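Local coordinates for phosphate-binding protein pstS 2 (Streptococcus pneumoniae, PDB 4H1X), which probably serves as the solute-binding component of the PstSACB ABC transporter complex, which is involved in phosphate import, at residues G9-E17 with V253-W261; V61-S72 with D230-N240. All coordinates share one frame; numbering follows the deposited sequence. Where two conformers were deposited one is given.

Interaction 1: residues G9-E17 with V253-W261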
loop_
_atom_site.group_PDB
_atom_site.type_symbol
_atom_site.label_atom_id
_atom_site.label_comp_id
_atom_site.label_asym_id
_atom_site.label_seq_id
_atom_site.Cartn_x
_atom_site.Cartn_y
_atom_site.Cartn_z
ATOM N N GLY A 9 -0.607 -9.897 29.866
ATOM C CA GLY A 9 0.471 -8.939 30.085
ATOM C C GLY A 9 0.327 -7.648 29.297
ATOM O O GLY A 9 -0.674 -7.457 28.604
ATOM N N THR A 10 1.350 -6.763 29.401
ATOM C CA THR A 10 1.442 -5.440 28.763
ATOM C C THR A 10 1.665 -5.556 27.239
ATOM O O THR A 10 2.643 -6.176 26.809
ATOM C CB THR A 10 2.582 -4.642 29.412
ATOM O OG1 THR A 10 2.420 -4.678 30.831
ATOM C CG2 THR A 10 2.663 -3.190 28.913
ATOM N N ILE A 11 0.805 -4.907 26.445
ATOM C CA ILE A 11 0.934 -4.954 24.974
ATOM C C ILE A 11 2.158 -4.137 24.525
ATOM O O ILE A 11 2.310 -2.973 24.929
ATOM C CB ILE A 11 -0.368 -4.462 24.275
ATOM C CG1 ILE A 11 -1.599 -5.326 24.684
ATOM C CG2 ILE A 11 -0.217 -4.445 22.738
ATOM C CD1 ILE A 11 -2.940 -4.763 24.198
ATOM N N GLU A 12 3.024 -4.751 23.700
ATOM C CA GLU A 12 4.199 -4.079 23.145
ATOM C C GLU A 12 3.844 -3.670 21.714
ATOM O O GLU A 12 3.803 -4.513 20.813
ATOM C CB GLU A 12 5.451 -4.973 23.213
ATOM C CG GLU A 12 6.746 -4.253 22.852
ATOM C CD GLU A 12 7.942 -5.113 22.472
ATOM O OE1 GLU A 12 7.986 -6.303 22.864
ATOM O OE2 GLU A 12 8.857 -4.580 21.802
ATOM N N VAL A 13 3.505 -2.392 21.525
ATOM C CA VAL A 13 3.108 -1.889 20.215
ATOM C C VAL A 13 4.366 -1.666 19.360
ATOM O O VAL A 13 5.283 -0.947 19.766
ATOM C CB VAL A 13 2.264 -0.586 20.357
ATOM C CG1 VAL A 13 1.910 -0.000 18.998
ATOM C CG2 VAL A 13 0.988 -0.845 21.197
ATOM N N ILE A 14 4.410 -2.291 18.197
ATOM C CA ILE A 14 5.507 -2.110 17.241
ATOM C C ILE A 14 5.018 -1.158 16.167
ATOM O O ILE A 14 4.081 -1.499 15.448
ATOM C CB ILE A 14 6.015 -3.455 16.607
ATOM C CG1 ILE A 14 6.312 -4.583 17.651
ATOM C CG2 ILE A 14 7.209 -3.213 15.648
ATOM C CD1 ILE A 14 7.241 -4.259 18.767
ATOM N N SER A 15 5.638 0.021 16.056
ATOM C CA SER A 15 5.274 0.990 15.019
ATOM C C SER A 15 6.333 1.006 13.920
ATOM O O SER A 15 7.506 0.713 14.183
ATOM C CB SER A 15 5.146 2.386 15.627
ATOM O OG SER A 15 5.055 3.377 14.617
ATOM N N ARG A 16 5.941 1.382 12.688
ATOM C CA ARG A 16 6.932 1.590 11.649
ATOM C C ARG A 16 7.558 2.978 11.878
ATOM O O ARG A 16 7.029 3.764 12.667
ATOM C CB ARG A 16 6.313 1.431 10.243
ATOM C CG ARG A 16 6.242 -0.040 9.814
ATOM C CD ARG A 16 7.631 -0.690 9.571
ATOM N NE ARG A 16 8.411 0.067 8.588
ATOM C CZ ARG A 16 8.231 -0.011 7.275
ATOM N NH1 ARG A 16 7.356 -0.872 6.768
ATOM N NH2 ARG A 16 8.921 0.767 6.460
ATOM N N GLU A 17 8.719 3.252 11.256
ATOM C CA GLU A 17 9.417 4.528 11.428
ATOM C C GLU A 17 8.614 5.695 10.855
ATOM O O GLU A 17 7.769 5.498 9.994
ATOM C CB GLU A 17 10.823 4.470 10.786
ATOM C CG GLU A 17 10.862 4.587 9.266
ATOM C CD GLU A 17 10.409 3.385 8.462
ATOM O OE1 GLU A 17 9.978 2.376 9.066
ATOM O OE2 GLU A 17 10.471 3.463 7.214
ATOM N N VAL A 253 -5.571 0.024 20.738
ATOM C CA VAL A 253 -4.273 -0.608 20.975
ATOM C C VAL A 253 -3.134 0.263 20.392
ATOM O O VAL A 253 -2.180 0.578 21.118
ATOM C CB VAL A 253 -4.243 -2.070 20.431
ATOM C CG1 VAL A 253 -2.824 -2.638 20.439
ATOM C CG2 VAL A 253 -5.176 -2.983 21.251
ATOM N N PHE A 254 -3.237 0.641 19.109
ATOM C CA PHE A 254 -2.145 1.371 18.460
ATOM C C PHE A 254 -2.016 2.825 18.942
ATOM O O PHE A 254 -0.920 3.372 18.827
ATOM C CB PHE A 254 -2.215 1.250 16.940
ATOM C CG PHE A 254 -1.587 -0.054 16.490
ATOM C CD1 PHE A 254 -0.216 -0.136 16.236
ATOM C CD2 PHE A 254 -2.338 -1.227 16.431
ATOM C CE1 PHE A 254 0.378 -1.345 15.866
ATOM C CE2 PHE A 254 -1.739 -2.437 16.049
ATOM C CZ PHE A 254 -0.388 -2.480 15.745
ATOM N N SER A 255 -3.083 3.416 19.543
ATOM C CA SER A 255 -3.025 4.760 20.144
ATOM C C SER A 255 -2.633 4.690 21.635
ATOM O O SER A 255 -2.523 5.732 22.287
ATOM C CB SER A 255 -4.367 5.488 20.007
ATOM O OG SER A 255 -5.346 4.821 20.796
ATOM N N GLY A 256 -2.457 3.481 22.159
ATOM C CA GLY A 256 -2.037 3.225 23.538
ATOM C C GLY A 256 -3.098 3.382 24.615
ATOM O O GLY A 256 -2.756 3.561 25.786
ATOM N N LYS A 257 -4.387 3.286 24.237
ATOM C CA LYS A 257 -5.529 3.411 25.155
ATOM C C LYS A 257 -5.871 2.087 25.843
ATOM O O LYS A 257 -6.389 2.082 26.958
ATOM C CB LYS A 257 -6.756 3.938 24.406
ATOM C CG LYS A 257 -6.658 5.400 24.003
ATOM C CD LYS A 257 -7.815 5.788 23.086
ATOM C CE LYS A 257 -7.564 7.102 22.382
ATOM N NZ LYS A 257 -8.735 7.527 21.573
ATOM N N LEU A 258 -5.633 0.979 25.149
ATOM C CA LEU A 258 -5.862 -0.384 25.602
ATOM C C LEU A 258 -4.489 -1.014 25.660
ATOM O O LEU A 258 -3.836 -1.164 24.614
ATOM C CB LEU A 258 -6.801 -1.046 24.568
ATOM C CG LEU A 258 -7.477 -2.353 24.936
ATOM C CD1 LEU A 258 -8.673 -2.588 24.026
ATOM C CD2 LEU A 258 -6.503 -3.531 24.812
ATOM N N THR A 259 -3.999 -1.316 26.878
ATOM C CA THR A 259 -2.594 -1.704 27.059
ATOM C C THR A 259 -2.336 -3.111 27.586
ATOM O O THR A 259 -1.167 -3.458 27.790
ATOM C CB THR A 259 -1.930 -0.705 28.028
ATOM O OG1 THR A 259 -2.585 -0.802 29.290
ATOM C CG2 THR A 259 -1.989 0.738 27.524
ATOM N N THR A 260 -3.381 -3.898 27.872
ATOM C CA THR A 260 -3.158 -5.261 28.370
ATOM C C THR A 260 -3.917 -6.250 27.511
ATOM O O THR A 260 -5.016 -5.951 27.052
ATOM C CB THR A 260 -3.528 -5.388 29.847
ATOM O OG1 THR A 260 -4.833 -4.857 30.031
ATOM C CG2 THR A 260 -2.530 -4.688 30.758
ATOM N N TRP A 261 -3.326 -7.438 27.297
ATOM C CA TRP A 261 -3.924 -8.466 26.445
ATOM C C TRP A 261 -5.218 -9.061 26.993
ATOM O O TRP A 261 -6.079 -9.423 26.190
ATOM C CB TRP A 261 -2.908 -9.581 26.157
ATOM C CG TRP A 261 -1.945 -9.167 25.088
ATOM C CD1 TRP A 261 -0.631 -8.841 25.242
ATOM C CD2 TRP A 261 -2.263 -8.923 23.717
ATOM N NE1 TRP A 261 -0.094 -8.461 24.033
ATOM C CE2 TRP A 261 -1.074 -8.498 23.080
ATOM C CE3 TRP A 261 -3.438 -9.041 22.950
ATOM C CZ2 TRP A 261 -1.029 -8.174 21.727
ATOM C CZ3 TRP A 261 -3.385 -8.729 21.599
ATOM C CH2 TRP A 261 -2.198 -8.277 21.008
#

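Interaction 2: residues V61-S72 with D230-N240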
loop_
_atom_site.group_PDB
_atom_site.type_symbol
_atom_site.label_atom_id
_atom_site.label_comp_id
_atom_site.label_asym_id
_atom_site.label_seq_id
_atom_site.Cartn_x
_atom_site.Cartn_y
_atom_site.Cartn_z
ATOM N N VAL A 61 7.831 -9.011 16.255
ATOM C CA VAL A 61 6.593 -9.704 16.682
ATOM C C VAL A 61 6.899 -11.191 16.977
ATOM O O VAL A 61 6.499 -11.702 18.022
ATOM C CB VAL A 61 5.469 -9.538 15.639
ATOM C CG1 VAL A 61 4.283 -10.436 15.977
ATOM C CG2 VAL A 61 5.035 -8.072 15.536
ATOM N N GLN A 62 7.657 -11.863 16.088
ATOM C CA GLN A 62 8.053 -13.263 16.339
ATOM C C GLN A 62 8.904 -13.374 17.631
ATOM O O GLN A 62 8.834 -14.381 18.323
ATOM C CB GLN A 62 8.845 -13.833 15.144
ATOM C CG GLN A 62 9.068 -15.353 15.252
ATOM C CD GLN A 62 9.939 -15.948 14.171
ATOM O OE1 GLN A 62 10.446 -15.262 13.274
ATOM N NE2 GLN A 62 10.125 -17.262 14.228
ATOM N N GLY A 63 9.714 -12.351 17.916
ATOM C CA GLY A 63 10.638 -12.345 19.045
ATOM C C GLY A 63 10.086 -11.975 20.408
ATOM O O GLY A 63 10.780 -12.115 21.428
ATOM N N ASN A 64 8.838 -11.487 20.451
ATOM C CA ASN A 64 8.249 -11.044 21.706
ATOM C C ASN A 64 6.787 -11.489 21.787
ATOM O O ASN A 64 5.976 -11.050 20.973
ATOM C CB ASN A 64 8.401 -9.521 21.815
ATOM C CG ASN A 64 9.862 -9.074 21.793
ATOM O OD1 ASN A 64 10.583 -9.142 22.813
ATOM N ND2 ASN A 64 10.378 -8.763 20.590
ATOM N N ALA A 65 6.459 -12.348 22.781
ATOM C CA ALA A 65 5.107 -12.906 22.960
ATOM C C ALA A 65 3.990 -11.846 23.067
ATOM O O ALA A 65 2.855 -12.133 22.673
ATOM C CB ALA A 65 5.052 -13.793 24.192
ATOM N N ASN A 66 4.302 -10.669 23.645
ATOM C CA ASN A 66 3.321 -9.595 23.883
ATOM C C ASN A 66 3.248 -8.546 22.777
ATOM O O ASN A 66 2.538 -7.543 22.946
ATOM C CB ASN A 66 3.680 -8.867 25.175
ATOM C CG ASN A 66 3.534 -9.695 26.427
ATOM O OD1 ASN A 66 2.677 -10.577 26.529
ATOM N ND2 ASN A 66 4.344 -9.393 27.427
ATOM N N ALA A 67 3.961 -8.751 21.661
ATOM C CA ALA A 67 4.021 -7.695 20.662
ATOM C C ALA A 67 2.876 -7.741 19.640
ATOM O O ALA A 67 2.242 -8.779 19.412
ATOM C CB ALA A 67 5.375 -7.727 19.941
ATOM N N ILE A 68 2.611 -6.578 19.045
ATOM C CA ILE A 68 1.658 -6.413 17.952
ATOM C C ILE A 68 2.239 -5.406 16.970
ATOM O O ILE A 68 2.818 -4.391 17.391
ATOM C CB ILE A 68 0.236 -6.003 18.441
ATOM C CG1 ILE A 68 -0.808 -6.057 17.281
ATOM C CG2 ILE A 68 0.225 -4.616 19.147
ATOM C CD1 ILE A 68 -2.227 -5.789 17.799
ATOM N N GLY A 69 2.059 -5.674 15.685
ATOM C CA GLY A 69 2.573 -4.779 14.651
ATOM C C GLY A 69 1.727 -4.877 13.401
ATOM O O GLY A 69 0.722 -5.601 13.378
ATOM N N TYR A 70 2.115 -4.123 12.361
ATOM C CA TYR A 70 1.381 -4.173 11.103
ATOM C C TYR A 70 2.378 -4.304 9.956
ATOM O O TYR A 70 3.470 -3.721 10.001
ATOM C CB TYR A 70 0.442 -2.965 10.900
ATOM C CG TYR A 70 1.131 -1.637 11.149
ATOM C CD1 TYR A 70 1.911 -1.036 10.161
ATOM C CD2 TYR A 70 0.992 -0.972 12.365
ATOM C CE1 TYR A 70 2.579 0.169 10.401
ATOM C CE2 TYR A 70 1.660 0.224 12.615
ATOM C CZ TYR A 70 2.431 0.804 11.626
ATOM O OH TYR A 70 3.079 1.988 11.894
ATOM N N ILE A 71 2.009 -5.089 8.949
ATOM C CA ILE A 71 2.839 -5.317 7.758
ATOM C C ILE A 71 1.970 -5.381 6.514
ATOM O O ILE A 71 0.753 -5.644 6.591
ATOM C CB ILE A 71 3.633 -6.678 7.875
ATOM C CG1 ILE A 71 2.645 -7.901 7.973
ATOM C CG2 ILE A 71 4.687 -6.682 9.021
ATOM C CD1 ILE A 71 3.235 -9.317 8.002
ATOM N N SER A 72 2.615 -5.215 5.348
ATOM C CA SER A 72 1.956 -5.419 4.064
ATOM C C SER A 72 1.455 -6.873 4.046
ATOM O O SER A 72 2.204 -7.784 4.435
ATOM C CB SER A 72 2.949 -5.159 2.927
ATOM O OG SER A 72 3.402 -3.816 2.932
ATOM N N ASP A 230 -3.349 -3.089 -1.843
ATOM C CA ASP A 230 -2.359 -3.369 -0.829
ATOM C C ASP A 230 -3.067 -3.547 0.490
ATOM O O ASP A 230 -3.575 -2.573 1.037
ATOM C CB ASP A 230 -1.328 -2.225 -0.763
ATOM C CG ASP A 230 -0.292 -2.392 0.334
ATOM O OD1 ASP A 230 0.302 -3.504 0.440
ATOM O OD2 ASP A 230 -0.094 -1.430 1.109
ATOM N N GLY A 231 -3.152 -4.788 0.954
ATOM C CA GLY A 231 -3.775 -5.061 2.238
ATOM C C GLY A 231 -2.728 -4.910 3.331
ATOM O O GLY A 231 -1.515 -5.009 3.068
ATOM N N ILE A 232 -3.182 -4.627 4.547
ATOM C CA ILE A 232 -2.325 -4.510 5.722
ATOM C C ILE A 232 -2.791 -5.567 6.729
ATOM O O ILE A 232 -3.981 -5.645 7.037
ATOM C CB ILE A 232 -2.325 -3.077 6.311
ATOM C CG1 ILE A 232 -1.699 -2.053 5.322
ATOM C CG2 ILE A 232 -1.614 -3.040 7.684
ATOM C CD1 ILE A 232 -2.012 -0.588 5.640
ATOM N N ALA A 233 -1.872 -6.407 7.182
ATOM C CA ALA A 233 -2.137 -7.430 8.189
ATOM C C ALA A 233 -1.670 -6.917 9.536
ATOM O O ALA A 233 -0.568 -6.341 9.631
ATOM C CB ALA A 233 -1.394 -8.724 7.842
ATOM N N VAL A 234 -2.484 -7.123 10.555
ATOM C CA VAL A 234 -2.143 -6.816 11.949
ATOM C C VAL A 234 -1.669 -8.124 12.521
ATOM O O VAL A 234 -2.435 -9.106 12.527
ATOM C CB VAL A 234 -3.318 -6.199 12.737
ATOM C CG1 VAL A 234 -2.909 -5.969 14.190
ATOM C CG2 VAL A 234 -3.769 -4.891 12.098
ATOM N N VAL A 235 -0.424 -8.169 12.966
ATOM C CA VAL A 235 0.174 -9.433 13.348
ATOM C C VAL A 235 0.582 -9.462 14.829
ATOM O O VAL A 235 1.041 -8.458 15.389
ATOM C CB VAL A 235 1.391 -9.785 12.431
ATOM C CG1 VAL A 235 0.933 -10.142 11.011
ATOM C CG2 VAL A 235 2.444 -8.658 12.389
ATOM N N VAL A 236 0.426 -10.634 15.426
ATOM C CA VAL A 236 0.774 -10.943 16.809
ATOM C C VAL A 236 1.679 -12.184 16.825
ATOM O O VAL A 236 1.846 -12.849 15.801
ATOM C CB VAL A 236 -0.487 -11.146 17.708
ATOM C CG1 VAL A 236 -1.337 -9.878 17.772
ATOM C CG2 VAL A 236 -1.316 -12.357 17.255
ATOM N N ASN A 237 2.256 -12.486 17.987
ATOM C CA ASN A 237 3.095 -13.659 18.139
ATOM C C ASN A 237 2.214 -14.907 18.068
ATOM O O ASN A 237 1.053 -14.852 18.467
ATOM C CB ASN A 237 3.820 -13.577 19.478
ATOM C CG ASN A 237 4.902 -14.608 19.631
ATOM O OD1 ASN A 237 4.654 -15.751 20.007
ATOM N ND2 ASN A 237 6.130 -14.211 19.363
ATOM N N ASN A 238 2.737 -16.003 17.527
ATOM C CA ASN A 238 1.992 -17.276 17.442
ATOM C C ASN A 238 1.537 -17.800 18.827
ATOM O O ASN A 238 0.553 -18.535 18.903
ATOM C CB ASN A 238 2.836 -18.329 16.732
ATOM C CG ASN A 238 2.742 -18.234 15.247
ATOM O OD1 ASN A 238 1.649 -18.053 14.685
ATOM N ND2 ASN A 238 3.886 -18.352 14.580
ATOM N N ASP A 239 2.234 -17.411 19.910
ATOM C CA ASP A 239 1.901 -17.764 21.304
ATOM C C ASP A 239 0.629 -17.059 21.816
ATOM O O ASP A 239 0.054 -17.474 22.841
ATOM C CB ASP A 239 3.056 -17.354 22.230
ATOM C CG ASP A 239 4.275 -18.258 22.231
ATOM O OD1 ASP A 239 4.324 -19.195 21.406
ATOM O OD2 ASP A 239 5.188 -18.010 23.043
ATOM N N ASN A 240 0.268 -15.920 21.174
ATOM C CA ASN A 240 -0.889 -15.105 21.553
ATOM C C ASN A 240 -2.200 -15.824 21.212
ATOM O O ASN A 240 -2.455 -16.115 20.038
ATOM C CB ASN A 240 -0.838 -13.737 20.847
ATOM C CG ASN A 240 -1.681 -12.683 21.522
ATOM O OD1 ASN A 240 -2.765 -12.963 22.053
ATOM N ND2 ASN A 240 -1.218 -11.442 21.498
HETATM O O HOH W 1 1.526 -11.079 20.535
HETATM O O HOH W 2 3.305 -2.420 0.379
#

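Interaction 1: residues G9-E17 with V253-W261
Ile11 lies across the indole of Trp261, and it buries more surface than any other residue in the contact between 9-17 and 253-261. Starting at the backbone, CB of Ile11 sits beside the carbonyl oxygen of Thr259. Next out, CG1 stands over one face of the indole, 3.5 Å from the centroid of the five-membered ring of Trp261 and 9° off its normal, a CH-pi contact. With chi1 at -59°, CG1 lies anti to the carbonyl carbon and the CG2 branch anti to the backbone N, which carries CG2 to Val253 CG1 at 3.9 Å and to the six-membered part of the indole. The tip, CD1, ends 3.8 Å from Leu258 CD2, close to the carbonyl oxygens of Leu258 and Thr260. Trp261 NE1 donates a hydrogen bond to the carbonyl oxygen of Asn66, which limits how the ring can turn.

Two backbone bonds bracket the single Thr10-Thr260 bridge. Trp261 N reaches Gly9 O at 3.0 Å, and Ile11 N gives a nearly straight bond (173°) to Thr259 O at 2.8 Å. Further along, Val13 CG1 packs 3.5 Å from Phe254 CD1, while CG2 meets the Val253 carbonyl. Helix 247-254 stops here in a Schellman motif at Gly256. Packing the end of a late helix and the segment after it on the first strand is consistent with a periplasmic binding protein lobe built from both ends of the chain.

Interaction 2: residues V61-S72 with D230-N240
Between Ala67 O and Asn237 N, 4.0 Å apart, a water takes the place of a direct bond at the end of the strand pairing. It donates to Ala67 O and Ala65 O and accepts from Asn237 N and from Asn240 ND2, so four bonds hold it. The Asn237 side chain ties the same end to helix 54-63: with CG anti to the backbone N (chi1 -169°), its ND2 reaches a lone pair of Val61 O at 2.9 Å, in the carbonyl plane. Its OD1 accepts from Asp239 N at 2.9 Å in an Asx turn; together the two bonds fix which way round the amide sits.

Away from the water the strands are regularly antiparallel. Gly69 and Val235 exchange two backbone bonds, as do Ile71 and Ala233, with Tyr70 and Val234 a non-hydrogen-bonded pair between them. On the Val235 side of the sheet, Val61 CG2 rests 4.1 Å from Val235 CG2 above Gly69, and Ile71 CD1 crosses to Val235 CG1 at 3.9 Å. On the other side, Ile68 CD1 touches Val234 CG1 at 3.7 Å. At the far end Asp230 OD2 forms a salt bridge with Arg104.

The antiparallel strand 223-236, paired with both 67-72 and 81-85 and reached after the second lobe, is consistent with the sheet order of a type II periplasmic binding protein.

Overall arrangement
From the N terminus the chain runs through 9-17 and on to helix 54-63 and strand 67-72. It then adds strand 81-85 and passes through a second lobe before coming back along strand 223-236, where interaction 2 closes the inner loop of 157 residues. A short way on, helix 247-254 and the segment after it return to the start of the chain, and interaction 1 closes the outer loop, with interaction 2 nested inside it. The two meet directly: strands 12-16 and 67-72 are parallel neighbours, joined by Ile14 N to Ile68 O, and Trp261 packs on Asn240. Together they bind early and late chain into one lobe.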